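Local coordinates for pirin family protein (PDB 6D0P) that probably acts as a metal-dependent quercetin 2,3-dioxygenase, a pirin-family oxidoreductase of two cupin domains that is predicted to use iron, at residues L8-N13 against N221-K226; Y26-Y31 against L207-E212. All blocks are in the same frame, centred on the assembly; numbering follows the deposited sequence. Where two conformers were deposited one is given.

Contact 1: residues L8-N13 against N221-K226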
ATOM      1  N   LEU A   8       0.968  19.533  -7.016  1.00 15.05           N
ATOM      2  CA  LEU A   8       2.325  19.754  -7.587  1.00 15.92           C
ATOM      3  C   LEU A   8       2.552  18.979  -8.887  1.00 15.54           C
ATOM      4  O   LEU A   8       3.272  19.462  -9.808  1.00 15.74           O
ATOM      5  CB  LEU A   8       3.356  19.351  -6.531  1.00 17.35           C
ATOM      6  CG  LEU A   8       3.278  20.157  -5.239  1.00 19.55           C
ATOM      7  CD1 LEU A   8       4.347  19.711  -4.243  1.00 19.58           C
ATOM      8  CD2 LEU A   8       3.399  21.639  -5.548  1.00 20.46           C
ATOM      9  N   GLY A   9       1.972  17.802  -8.997  1.00 14.47           N
ATOM     10  CA  GLY A   9       2.148  16.991 -10.197  1.00 14.43           C
ATOM     11  C   GLY A   9       1.536  15.615 -10.057  1.00 14.25           C
ATOM     12  O   GLY A   9       1.093  15.231  -8.956  1.00 14.06           O
ATOM     13  N   ALA A  10       1.548  14.855 -11.154  1.00 13.63           N
ATOM     14  CA  ALA A  10       0.974  13.545 -11.109  1.00 13.64           C
ATOM     15  C   ALA A  10       1.670  12.635 -12.115  1.00 14.16           C
ATOM     16  O   ALA A  10       2.194  13.105 -13.155  1.00 14.59           O
ATOM     17  CB  ALA A  10      -0.513  13.612 -11.383  1.00 13.93           C
ATOM     18  N   TYR A  11       1.607  11.344 -11.830  0.60 14.43           N
ATOM     19  CA  TYR A  11       2.269  10.307 -12.616  0.60 16.00           C
ATOM     20  C   TYR A  11       1.258   9.189 -12.916  0.60 15.61           C
ATOM     21  O   TYR A  11       0.674   8.618 -11.987  0.60 14.48           O
ATOM     22  CB  TYR A  11       3.478   9.774 -11.835  0.60 18.03           C
ATOM     23  CG  TYR A  11       4.428  10.852 -11.367  0.60 20.83           C
ATOM     24  CD1 TYR A  11       4.154  11.606 -10.238  0.60 22.59           C
ATOM     25  CD2 TYR A  11       5.581  11.155 -12.076  0.60 25.09           C
ATOM     26  CE1 TYR A  11       4.995  12.627  -9.823  0.60 24.43           C
ATOM     27  CE2 TYR A  11       6.445  12.162 -11.668  0.60 26.27           C
ATOM     28  CZ  TYR A  11       6.144  12.906 -10.541  0.60 26.54           C
ATOM     29  OH  TYR A  11       6.986  13.897 -10.121  0.60 31.51           O
ATOM     30  N   GLN A  12       1.068   8.872 -14.195  1.00 15.51           N
ATOM     31  CA  GLN A  12       0.154   7.815 -14.603  1.00 16.99           C
ATOM     32  C   GLN A  12       0.956   6.694 -15.280  1.00 17.12           C
ATOM     33  O   GLN A  12       1.747   6.948 -16.191  1.00 14.91           O
ATOM     34  CB  GLN A  12      -0.888   8.369 -15.557  1.00 20.52           C
ATOM     35  CG  GLN A  12      -1.934   7.345 -15.949  1.00 22.18           C
ATOM     36  CD  GLN A  12      -2.963   7.971 -16.854  1.00 27.74           C
ATOM     37  OE1 GLN A  12      -2.682   8.928 -17.584  1.00 31.37           O
ATOM     38  NE2 GLN A  12      -4.163   7.420 -16.817  1.00 30.65           N
ATOM     39  N   ASN A  13       0.730   5.452 -14.845  1.00 16.88           N
ATOM     40  CA  ASN A  13       1.448   4.310 -15.408  1.00 17.51           C
ATOM     41  C   ASN A  13       0.446   3.327 -16.024  1.00 18.04           C
ATOM     42  O   ASN A  13      -0.439   2.822 -15.320  1.00 20.48           O
ATOM     43  CB  ASN A  13       2.282   3.589 -14.352  1.00 17.71           C
ATOM     44  CG  ASN A  13       3.096   2.457 -14.945  1.00 19.14           C
ATOM     45  OD1 ASN A  13       3.291   2.390 -16.153  1.00 18.26           O
ATOM     46  ND2 ASN A  13       3.568   1.557 -14.104  1.00 21.12           N
ATOM     47  N   ASN A 221      -7.684  20.242 -11.165  1.00 24.19           N
ATOM     48  CA  ASN A 221      -6.801  19.228 -11.784  1.00 23.57           C
ATOM     49  C   ASN A 221      -7.479  17.860 -11.797  1.00 21.43           C
ATOM     50  O   ASN A 221      -7.704  17.242 -10.761  1.00 20.34           O
ATOM     51  CB  ASN A 221      -5.434  19.166 -11.102  1.00 26.91           C
ATOM     52  CG  ASN A 221      -4.567  20.363 -11.447  1.00 30.33           C
ATOM     53  OD1 ASN A 221      -4.420  21.248 -10.620  1.00 27.27           O
ATOM     54  ND2 ASN A 221      -4.004  20.396 -12.656  1.00 31.19           N
ATOM     55  N   ARG A 222      -7.751  17.369 -12.993  1.00 21.11           N
ATOM     56  CA  ARG A 222      -8.408  16.095 -13.126  1.00 22.16           C
ATOM     57  C   ARG A 222      -7.382  14.963 -13.173  1.00 21.80           C
ATOM     58  O   ARG A 222      -6.354  15.069 -13.830  1.00 22.14           O
ATOM     59  CB  ARG A 222      -9.269  16.109 -14.383  1.00 24.17           C
ATOM     60  CG  ARG A 222     -10.018  14.810 -14.617  1.00 24.37           C
ATOM     61  CD  ARG A 222     -11.081  15.040 -15.660  1.00 26.61           C
ATOM     62  NE  ARG A 222     -11.655  13.780 -16.089  1.00 28.47           N
ATOM     63  CZ  ARG A 222     -12.841  13.668 -16.635  1.00 30.72           C
ATOM     64  NH1 ARG A 222     -13.581  14.754 -16.798  1.00 31.82           N
ATOM     65  NH2 ARG A 222     -13.276  12.483 -17.018  1.00 29.62           N
ATOM     66  N   LEU A 223      -7.688  13.881 -12.470  1.00 20.88           N
ATOM     67  CA  LEU A 223      -6.839  12.697 -12.394  1.00 21.25           C
ATOM     68  C   LEU A 223      -7.625  11.487 -12.902  1.00 23.33           C
ATOM     69  O   LEU A 223      -8.780  11.316 -12.523  1.00 22.78           O
ATOM     70  CB  LEU A 223      -6.432  12.431 -10.951  1.00 21.57           C
ATOM     71  CG  LEU A 223      -5.723  13.552 -10.203  1.00 23.11           C
ATOM     72  CD1 LEU A 223      -5.467  13.107  -8.779  1.00 25.54           C
ATOM     73  CD2 LEU A 223      -4.416  13.936 -10.895  1.00 24.63           C
ATOM     74  N   GLU A 224      -6.978  10.653 -13.715  1.00 21.40           N
ATOM     75  CA  GLU A 224      -7.572   9.416 -14.227  1.00 23.09           C
ATOM     76  C   GLU A 224      -6.993   8.208 -13.472  1.00 21.09           C
ATOM     77  O   GLU A 224      -6.157   8.356 -12.576  1.00 19.59           O
ATOM     78  CB  GLU A 224      -7.267   9.288 -15.720  1.00 27.42           C
ATOM     79  CG  GLU A 224      -7.640  10.534 -16.516  1.00 33.38           C
ATOM     80  CD  GLU A 224      -9.142  10.702 -16.702  1.00 35.59           C
ATOM     81  OE1 GLU A 224      -9.808   9.693 -17.085  1.00 35.04           O
ATOM     82  OE2 GLU A 224      -9.646  11.839 -16.487  1.00 35.88           O
ATOM     83  N   GLY A 225      -7.392   7.003 -13.891  1.00 19.54           N
ATOM     84  CA  GLY A 225      -6.963   5.765 -13.240  1.00 19.03           C
ATOM     85  C   GLY A 225      -5.474   5.486 -13.392  1.00 18.35           C
ATOM     86  O   GLY A 225      -4.826   5.950 -14.329  1.00 18.69           O
ATOM     87  N   LYS A 226      -4.983   4.706 -12.441  1.00 16.40           N
ATOM     88  CA  LYS A 226      -3.587   4.290 -12.390  0.50 17.46           C
ATOM     89  C   LYS A 226      -2.708   5.537 -12.245  1.00 16.97           C
ATOM     90  O   LYS A 226      -1.672   5.636 -12.913  1.00 17.05           O
ATOM     91  CB  LYS A 226      -3.182   3.507 -13.645  0.50 18.92           C
ATOM     92  CG  LYS A 226      -4.074   2.339 -14.052  0.50 21.14           C
ATOM     93  CD  LYS A 226      -3.547   1.622 -15.289  0.50 22.15           C
ATOM     94  CE  LYS A 226      -4.588   0.840 -16.058  0.50 23.78           C
ATOM     95  NZ  LYS A 226      -5.167  -0.255 -15.252  0.50 25.89           N
TER
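Gln12, the last residue of strand 7-12, and Asn13 just after it each give an N-H to a carbonyl of the turn at Gly225 and Lys226. The pirin bicupin fold explains the meeting: strand 7-12 crosses to the C-terminal cupin domain and becomes an edge strand of its sheet, pairing antiparallel with strand 227-231. Leu8 and Gly9 form a classic bulge within that pairing, both facing Ile230. Strand 221-224 edges the other, four-stranded sheet of the same domain, so the contact bridges two sheet edges.

Hydrogen bonds concentrate at the turn. The backbone N of Asn13 donates to Lys226 O at 3.1 Å with an N-H...O angle of 158°. Beside it, Gln12 CA lies 3.3 Å from the same Lys226 O in a CA-H...O contact. The Gln12 side chain supplies the second bond: with CG opposite the backbone N (chi1 -176°) and the chain extended beyond, NE2 arrives 3.0 Å from Gly225 O, which sits somewhat outside the amide plane. Thr227 OG1 adds a weak bond to that carbonyl and a firmer one to Glu224 O. The amide of Asn13 looks elsewhere, OD1 to His15 N.

A salt bridge lies within 221-226: Glu224, bent at its second torsion, offers OE2 to Arg222 NE at 2.8 Å. Lys226 lays its chain along Asn13, with CB and CD each 3.3 Å from Asn13 O, and makes a cation-pi contact with Tyr26.

Apolar contact is slight, because the segments spread from 5.6 Å between the CA atoms of Gln12 and Lys226 to 8.0 Å between those of Ala10 and Leu223. There the buried Leu223 reaches across with one methyl, CD2, to lie 3.9 Å from Ala10 CB.

Contact 2: residues Y26-Y31 against L207-E212; sequences YNLFSY and LVVVLE
Leu28, Phe29 and Val209 bury the most surface here, and they show how two sheets can join through side chains alone. Strands 26-30 and 207-210 run antiparallel (174°) with their axes 9.5 Å apart, and no hydrogen bond passes between them. Leu28 and Phe29 form a classic bulge opposite Leu44, and both these neighbours point toward the other strand, where a regular strand would alternate.

Leu28 touches with a single methyl: CD1 meets Val209 CG1 at 3.8 Å. Leu28 CD1 also lies 4.1 Å from Leu211 CD2, the two side chains crossing at about a right angle. Phe29 has CG lodged between the backbone N and the carbonyl carbon (chi1 65°), and the outer part of the ring reaches Leu207, whose CD1 lies 3.9 Å from CE2 and 4.0 Å from CZ of Phe29. Val209 faces both residues, one branch each; its CG2 sits at the edge of the Phe29 ring, 4.3 Å from CE2. Asn27 ND2 donates to Phe29 O, spanning the bulge along the strand from above the carbonyl plane, and also to Asp45 OD1. Leu44, Val228 and Leu251 close round the aromatic ring.

All five touching residues are buried. Such face-to-face packing of one sheet from each half, sealed by branched aliphatic and aromatic groups, is consistent with the interface between the two cupin domains in the pirin bicupin fold.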
ATOM      1  N   TYR A  26       0.728  -2.681 -11.831  1.00 13.85           N
ATOM      2  CA  TYR A  26       1.141  -1.394 -12.349  1.00 13.72           C
ATOM      3  C   TYR A  26       1.800  -0.687 -11.167  1.00 13.36           C
ATOM      4  O   TYR A  26       1.133  -0.466 -10.126  1.00 12.98           O
ATOM      5  CB  TYR A  26      -0.056  -0.575 -12.840  1.00 14.56           C
ATOM      6  CG  TYR A  26      -0.813  -1.218 -13.970  1.00 16.00           C
ATOM      7  CD1 TYR A  26      -1.776  -2.192 -13.734  1.00 17.21           C
ATOM      8  CD2 TYR A  26      -0.497  -0.925 -15.282  1.00 17.28           C
ATOM      9  CE1 TYR A  26      -2.447  -2.818 -14.779  1.00 17.40           C
ATOM     10  CE2 TYR A  26      -1.142  -1.549 -16.336  1.00 18.27           C
ATOM     11  CZ  TYR A  26      -2.139  -2.471 -16.088  1.00 18.75           C
ATOM     12  OH  TYR A  26      -2.759  -3.064 -17.147  1.00 19.79           O
ATOM     13  N   ASN A  27       3.088  -0.448 -11.272  1.00 13.90           N
ATOM     14  CA  ASN A  27       3.797   0.267 -10.237  1.00 14.41           C
ATOM     15  C   ASN A  27       3.362   1.724 -10.329  1.00 14.67           C
ATOM     16  O   ASN A  27       3.613   2.345 -11.355  1.00 15.13           O
ATOM     17  CB  ASN A  27       5.316   0.190 -10.390  1.00 15.37           C
ATOM     18  CG  ASN A  27       5.999   1.007  -9.318  1.00 17.25           C
ATOM     19  OD1 ASN A  27       6.541   2.070  -9.599  1.00 19.21           O
ATOM     20  ND2 ASN A  27       5.861   0.581  -8.080  1.00 17.30           N
ATOM     21  N   LEU A  28       2.720   2.242  -9.305  1.00 14.38           N
ATOM     22  CA  LEU A  28       2.228   3.638  -9.365  1.00 15.64           C
ATOM     23  C   LEU A  28       3.258   4.603  -8.771  1.00 17.09           C
ATOM     24  O   LEU A  28       3.280   5.777  -9.150  1.00 16.88           O
ATOM     25  CB  LEU A  28       0.872   3.725  -8.682  1.00 16.08           C
ATOM     26  CG  LEU A  28      -0.186   2.801  -9.276  1.00 17.34           C
ATOM     27  CD1 LEU A  28      -1.550   3.121  -8.700  1.00 19.34           C
ATOM     28  CD2 LEU A  28      -0.199   2.901 -10.796  1.00 18.56           C
ATOM     29  N   PHE A  29       4.084   4.133  -7.851  1.00 15.29           N
ATOM     30  CA  PHE A  29       5.201   4.954  -7.397  1.00 16.38           C
ATOM     31  C   PHE A  29       6.247   4.048  -6.747  1.00 16.14           C
ATOM     32  O   PHE A  29       5.958   2.932  -6.242  1.00 13.93           O
ATOM     33  CB  PHE A  29       4.769   6.121  -6.487  1.00 15.47           C
ATOM     34  CG  PHE A  29       4.151   5.788  -5.152  1.00 14.68           C
ATOM     35  CD1 PHE A  29       4.918   5.295  -4.105  1.00 15.33           C
ATOM     36  CD2 PHE A  29       2.807   6.043  -4.910  1.00 14.72           C
ATOM     37  CE1 PHE A  29       4.328   5.014  -2.877  1.00 15.38           C
ATOM     38  CE2 PHE A  29       2.233   5.800  -3.682  1.00 15.17           C
ATOM     39  CZ  PHE A  29       3.002   5.285  -2.660  1.00 15.21           C
ATOM     40  N   SER A  30       7.464   4.569  -6.769  1.00 17.43           N
ATOM     41  CA  SER A  30       8.607   3.915  -6.186  1.00 18.57           C
ATOM     42  C   SER A  30       9.586   4.951  -5.614  1.00 18.05           C
ATOM     43  O   SER A  30       9.828   5.981  -6.228  1.00 19.34           O
ATOM     44  CB  SER A  30       9.294   3.036  -7.205  1.00 20.35           C
ATOM     45  OG  SER A  30      10.494   2.509  -6.657  1.00 22.86           O
ATOM     46  N   TYR A  31      10.231   4.587  -4.506  1.00 19.41           N
ATOM     47  CA  TYR A  31      11.242   5.418  -3.834  1.00 20.68           C
ATOM     48  C   TYR A  31      12.460   5.596  -4.754  1.00 23.11           C
ATOM     49  O   TYR A  31      13.224   6.533  -4.598  1.00 22.00           O
ATOM     50  CB  TYR A  31      11.710   4.774  -2.525  1.00 20.99           C
ATOM     51  CG  TYR A  31      12.514   3.516  -2.684  1.00 22.15           C
ATOM     52  CD1 TYR A  31      13.893   3.569  -2.832  1.00 24.24           C
ATOM     53  CD2 TYR A  31      11.911   2.274  -2.673  1.00 22.01           C
ATOM     54  CE1 TYR A  31      14.644   2.419  -3.010  1.00 25.38           C
ATOM     55  CE2 TYR A  31      12.648   1.113  -2.811  1.00 24.09           C
ATOM     56  CZ  TYR A  31      14.018   1.186  -3.001  1.00 26.29           C
ATOM     57  OH  TYR A  31      14.749   0.042  -3.144  1.00 26.96           O
ATOM     58  N   LEU A 207      -0.381  12.017  -0.726  1.00 12.72           N
ATOM     59  CA  LEU A 207      -0.478  11.382  -2.017  1.00 12.59           C
ATOM     60  C   LEU A 207      -1.930  10.971  -2.272  1.00 13.06           C
ATOM     61  O   LEU A 207      -2.556  10.342  -1.400  1.00 14.36           O
ATOM     62  CB  LEU A 207       0.432  10.150  -2.030  1.00 12.69           C
ATOM     63  CG  LEU A 207       1.867  10.382  -1.584  1.00 13.16           C
ATOM     64  CD1 LEU A 207       2.591   9.060  -1.490  1.00 13.57           C
ATOM     65  CD2 LEU A 207       2.588  11.334  -2.544  1.00 14.05           C
ATOM     66  N   VAL A 208      -2.467  11.340  -3.430  1.00 12.94           N
ATOM     67  CA  VAL A 208      -3.816  10.933  -3.843  1.00 13.73           C
ATOM     68  C   VAL A 208      -3.642   9.907  -4.955  1.00 13.98           C
ATOM     69  O   VAL A 208      -3.075  10.209  -6.006  1.00 13.20           O
ATOM     70  CB  VAL A 208      -4.672  12.117  -4.310  1.00 15.03           C
ATOM     71  CG1 VAL A 208      -6.046  11.677  -4.804  1.00 15.45           C
ATOM     72  CG2 VAL A 208      -4.773  13.155  -3.201  1.00 15.71           C
ATOM     73  N   VAL A 209      -4.044   8.687  -4.661  1.00 13.47           N
ATOM     74  CA  VAL A 209      -3.909   7.596  -5.614  1.00 14.17           C
ATOM     75  C   VAL A 209      -5.294   7.287  -6.195  1.00 14.54           C
ATOM     76  O   VAL A 209      -6.232   7.035  -5.446  1.00 14.91           O
ATOM     77  CB  VAL A 209      -3.297   6.345  -4.968  1.00 14.73           C
ATOM     78  CG1 VAL A 209      -3.159   5.200  -5.975  1.00 16.34           C
ATOM     79  CG2 VAL A 209      -1.958   6.655  -4.331  1.00 15.77           C
ATOM     80  N   VAL A 210      -5.398   7.369  -7.513  1.00 13.14           N
ATOM     81  CA  VAL A 210      -6.601   7.031  -8.206  1.00 14.78           C
ATOM     82  C   VAL A 210      -6.362   5.679  -8.874  1.00 14.10           C
ATOM     83  O   VAL A 210      -5.590   5.580  -9.803  1.00 14.85           O
ATOM     84  CB  VAL A 210      -7.005   8.118  -9.219  1.00 15.63           C
ATOM     85  CG1 VAL A 210      -8.286   7.749  -9.961  1.00 16.41           C
ATOM     86  CG2 VAL A 210      -7.142   9.460  -8.532  1.00 17.70           C
ATOM     87  N   LEU A 211      -7.015   4.638  -8.374  1.00 14.12           N
ATOM     88  CA  LEU A 211      -6.850   3.316  -8.939  1.00 14.73           C
ATOM     89  C   LEU A 211      -7.670   3.169 -10.219  1.00 15.96           C
ATOM     90  O   LEU A 211      -7.172   2.637 -11.232  1.00 14.78           O
ATOM     91  CB  LEU A 211      -7.278   2.265  -7.912  1.00 15.36           C
ATOM     92  CG  LEU A 211      -6.502   2.265  -6.603  1.00 15.65           C
ATOM     93  CD1 LEU A 211      -7.120   1.265  -5.635  1.00 16.60           C
ATOM     94  CD2 LEU A 211      -5.028   1.966  -6.818  1.00 15.94           C
ATOM     95  N   GLU A 212      -8.897   3.668 -10.182  1.00 16.49           N
ATOM     96  CA  GLU A 212      -9.828   3.555 -11.285  1.00 18.81           C
ATOM     97  C   GLU A 212     -10.821   4.709 -11.175  1.00 17.85           C
ATOM     98  O   GLU A 212     -11.203   5.068 -10.077  1.00 17.30           O
ATOM     99  CB  GLU A 212     -10.548   2.205 -11.184  1.00 22.32           C
ATOM    100  CG  GLU A 212     -11.429   1.854 -12.356  1.00 27.27           C
ATOM    101  CD  GLU A 212     -12.257   0.600 -12.078  1.00 35.21           C
ATOM    102  OE1 GLU A 212     -11.647  -0.516 -11.870  1.00 36.09           O
ATOM    103  OE2 GLU A 212     -13.500   0.729 -12.020  1.00 39.71           O
TER

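The two contacts, centred 9 Å apart, show one chain stitching its two cupin domains together at successive depths. Contact 2, nested inside the loop closed by contact 1, holds the sheets face to face in the interior, while contact 1 lies at the surface, where the N-terminal strand has crossed over. They meet directly through probable hydrogen bonds: Asn13 ND2 to Asn27 O (2.9 Å) on one segment pair, and Lys226 N to Leu211 O (3.2 Å) on the other. Glu224 O also packs 3.4 Å from Val210 CG1. Both contacts lie away from the manganese ion, which His64, His66, His108 and Glu110 bind in the N-terminal cupin domain.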